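Local coordinates for protein betaine aldehyde dehydrogenase (PDB 4QTO) that oxidises betaine aldehyde to glycine betaine with NAD as the probable electron acceptor, as a member of the aldehyde dehydrogenase family, at residues R34-D38 / G39-E43. Numbering follows the deposited sequence.
Sequences RQYID and GEWVE
Gln35 and Val42 exchange two backbone hydrogen bonds, Gln35 N to Val42 O at 2.9 Å and Val42 N to Gln35 O at 2.8 Å. Ile37 and Glu40 form the next such pair. Ile37 N reaches Glu40 O at 2.9 Å, and Glu40 N returns to Ile37 O. Arg34 NH2 adds a side-chain bond to Trp41 O at 3.2 Å. The oxygen lies in the guanidinium plane, but the nitrogen sits above the carbonyl plane. The Arg34 chain is extended from CG to NE and runs past the Val42 carbonyl to get there. Gln35 NE2 makes a weak bond to Glu43 O and also binds Asp71 OD2, while Gln35 OE1 accepts from Leu234 N. The motif is a beta hairpin with a two-residue loop, a type I' turn in which Asp38 and Gly39 both have positive phi. Tyr36 and Trp41 form the non-hydrogen-bonded pair. With Tyr36 CG anti to the backbone N (chi1 -171°), the ring turns its edge to the indole face. Tyr36 CD1 meets Trp41 CE2 at 3.4 Å, with the planes at 52°. Tyr36 CB sits over the six-membered ring in a CH-pi contact. Glu221 of helix 211-223 binds both Tyr36 OH and Trp41 NE1. On the other face, Ile37 CD1 packs on Val42 CG2 at 3.8 Å, and both side chains touch Arg74 of helix 69-85.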
ATOM      1  N   ARG A  34      39.157 -13.569  13.201  1.00 13.29           N
ATOM      2  CA  ARG A  34      38.457 -14.791  12.847  1.00 14.39           C
ATOM      3  C   ARG A  34      37.101 -14.668  12.202  1.00 14.10           C
ATOM      4  O   ARG A  34      36.529 -13.601  12.103  1.00 13.45           O
ATOM      5  CB  ARG A  34      38.283 -15.598  14.156  1.00 15.04           C
ATOM      6  CG  ARG A  34      39.597 -16.085  14.766  1.00 17.52           C
ATOM      7  CD  ARG A  34      39.299 -16.922  15.979  1.00 20.37           C
ATOM      8  NE  ARG A  34      40.499 -17.566  16.473  1.00 24.75           N
ATOM      9  CZ  ARG A  34      40.485 -18.601  17.314  1.00 29.14           C
ATOM     10  NH1 ARG A  34      41.631 -19.150  17.704  1.00 31.34           N
ATOM     11  NH2 ARG A  34      39.343 -19.113  17.753  1.00 28.58           N
ATOM     12  N   GLN A  35      36.656 -15.805  11.680  1.00 12.57           N
ATOM     13  CA  GLN A  35      35.319 -15.938  11.112  1.00 12.16           C
ATOM     14  C   GLN A  35      34.355 -16.073  12.291  1.00 11.37           C
ATOM     15  O   GLN A  35      34.780 -16.346  13.431  1.00 11.22           O
ATOM     16  CB  GLN A  35      35.255 -17.212  10.266  1.00 13.03           C
ATOM     17  CG  GLN A  35      36.266 -17.215   9.145  1.00 13.37           C
ATOM     18  CD  GLN A  35      36.148 -18.416   8.241  1.00 13.21           C
ATOM     19  OE1 GLN A  35      35.653 -18.287   7.118  1.00 14.42           O
ATOM     20  NE2 GLN A  35      36.571 -19.582   8.722  1.00 14.33           N
ATOM     21  N   TYR A  36      33.054 -15.927  12.033  1.00 10.81           N
ATOM     22  CA  TYR A  36      32.035 -16.078  13.063  1.00 10.98           C
ATOM     23  C   TYR A  36      31.005 -17.071  12.568  1.00 11.44           C
ATOM     24  O   TYR A  36      30.258 -16.770  11.644  1.00 11.58           O
ATOM     25  CB  TYR A  36      31.378 -14.741  13.421  1.00 10.82           C
ATOM     26  CG  TYR A  36      30.464 -14.798  14.625  1.00 11.21           C
ATOM     27  CD1 TYR A  36      30.976 -14.923  15.899  1.00 11.38           C
ATOM     28  CD2 TYR A  36      29.096 -14.713  14.482  1.00 11.35           C
ATOM     29  CE1 TYR A  36      30.140 -14.931  17.007  1.00 11.71           C
ATOM     30  CE2 TYR A  36      28.258 -14.720  15.587  1.00 11.93           C
ATOM     31  CZ  TYR A  36      28.814 -14.836  16.845  1.00 12.42           C
ATOM     32  OH  TYR A  36      28.038 -14.835  18.014  1.00 15.15           O
ATOM     33  N   ILE A  37      31.025 -18.281  13.111  1.00 11.92           N
ATOM     34  CA  ILE A  37      30.176 -19.337  12.640  1.00 12.41           C
ATOM     35  C   ILE A  37      29.426 -19.981  13.796  1.00 12.99           C
ATOM     36  O   ILE A  37      30.035 -20.452  14.786  1.00 12.99           O
ATOM     37  CB  ILE A  37      31.003 -20.414  11.871  1.00 12.90           C
ATOM     38  CG1 ILE A  37      31.814 -19.771  10.741  1.00 13.39           C
ATOM     39  CG2 ILE A  37      30.072 -21.502  11.351  1.00 13.62           C
ATOM     40  CD1 ILE A  37      32.677 -20.732   9.936  1.00 13.50           C
ATOM     41  N   ASP A  38      28.112 -19.981  13.709  1.00 12.88           N
ATOM     42  CA  ASP A  38      27.280 -20.628  14.686  1.00 14.12           C
ATOM     43  C   ASP A  38      27.594 -20.171  16.115  1.00 14.59           C
ATOM     44  O   ASP A  38      27.797 -20.997  17.042  1.00 15.04           O
ATOM     45  CB  ASP A  38      27.405 -22.157  14.543  1.00 15.87           C
ATOM     46  CG  ASP A  38      26.171 -22.899  15.040  1.00 17.66           C
ATOM     47  OD1 ASP A  38      25.130 -22.275  15.315  1.00 16.70           O
ATOM     48  OD2 ASP A  38      26.234 -24.141  15.091  1.00 18.23           O
ATOM     49  N   GLY A  39      27.641 -18.860  16.277  1.00 13.33           N
ATOM     50  CA  GLY A  39      27.857 -18.232  17.581  1.00 14.39           C
ATOM     51  C   GLY A  39      29.274 -18.248  18.138  1.00 14.86           C
ATOM     52  O   GLY A  39      29.457 -17.903  19.324  1.00 16.47           O
ATOM     53  N   GLU A  40      30.262 -18.654  17.348  1.00 14.28           N
ATOM     54  CA  GLU A  40      31.631 -18.743  17.821  1.00 15.21           C
ATOM     55  C   GLU A  40      32.602 -18.116  16.850  1.00 14.54           C
ATOM     56  O   GLU A  40      32.438 -18.268  15.620  1.00 14.19           O
ATOM     57  CB  GLU A  40      32.041 -20.217  17.988  1.00 18.41           C
ATOM     58  CG  GLU A  40      31.175 -20.988  18.981  1.00 23.50           C
ATOM     59  CD  GLU A  40      31.269 -20.478  20.419  1.00 30.89           C
ATOM     60  OE1 GLU A  40      32.290 -19.833  20.775  1.00 34.93           O
ATOM     61  OE2 GLU A  40      30.334 -20.779  21.220  1.00 40.91           O
ATOM     62  N   TRP A  41      33.608 -17.438  17.396  1.00 13.04           N
ATOM     63  CA  TRP A  41      34.706 -16.905  16.587  1.00 12.61           C
ATOM     64  C   TRP A  41      35.672 -18.064  16.329  1.00 13.49           C
ATOM     65  O   TRP A  41      36.250 -18.629  17.267  1.00 14.79           O
ATOM     66  CB  TRP A  41      35.396 -15.740  17.286  1.00 13.53           C
ATOM     67  CG  TRP A  41      34.496 -14.550  17.381  1.00 12.79           C
ATOM     68  CD1 TRP A  41      33.675 -14.196  18.427  1.00 13.81           C
ATOM     69  CD2 TRP A  41      34.315 -13.552  16.373  1.00 12.94           C
ATOM     70  NE1 TRP A  41      33.008 -13.046  18.128  1.00 13.40           N
ATOM     71  CE2 TRP A  41      33.345 -12.642  16.856  1.00 12.52           C
ATOM     72  CE3 TRP A  41      34.832 -13.370  15.078  1.00 12.48           C
ATOM     73  CZ2 TRP A  41      32.913 -11.520  16.094  1.00 13.52           C
ATOM     74  CZ3 TRP A  41      34.424 -12.243  14.331  1.00 12.71           C
ATOM     75  CH2 TRP A  41      33.472 -11.343  14.843  1.00 12.88           C
ATOM     76  N   VAL A  42      35.849 -18.416  15.058  1.00 14.00           N
ATOM     77  CA  VAL A  42      36.647 -19.551  14.678  1.00 15.47           C
ATOM     78  C   VAL A  42      37.644 -19.247  13.560  1.00 15.08           C
ATOM     79  O   VAL A  42      37.403 -18.419  12.677  1.00 14.72           O
ATOM     80  CB  VAL A  42      35.776 -20.735  14.226  1.00 16.22           C
ATOM     81  CG1 VAL A  42      34.902 -21.218  15.370  1.00 18.49           C
ATOM     82  CG2 VAL A  42      34.893 -20.375  13.039  1.00 16.49           C
ATOM     83  N   GLU A  43      38.774 -19.941  13.586  1.00 14.63           N
ATOM     84  CA  GLU A  43      39.751 -19.744  12.523  1.00 16.30           C
ATOM     85  C   GLU A  43      39.309 -20.568  11.295  1.00 14.98           C
ATOM     86  O   GLU A  43      38.242 -21.186  11.299  1.00 17.72           O
ATOM     87  CB  GLU A  43      41.167 -20.042  12.998  1.00 19.05           C
ATOM     88  CG  GLU A  43      41.360 -21.424  13.441  1.00 21.28           C
ATOM     89  CD  GLU A  43      42.765 -21.676  13.994  1.00 23.51           C
ATOM     90  OE1 GLU A  43      42.983 -22.820  14.353  1.00 24.17           O
ATOM     91  OE2 GLU A  43      43.634 -20.773  14.077  1.00 23.20           O
TER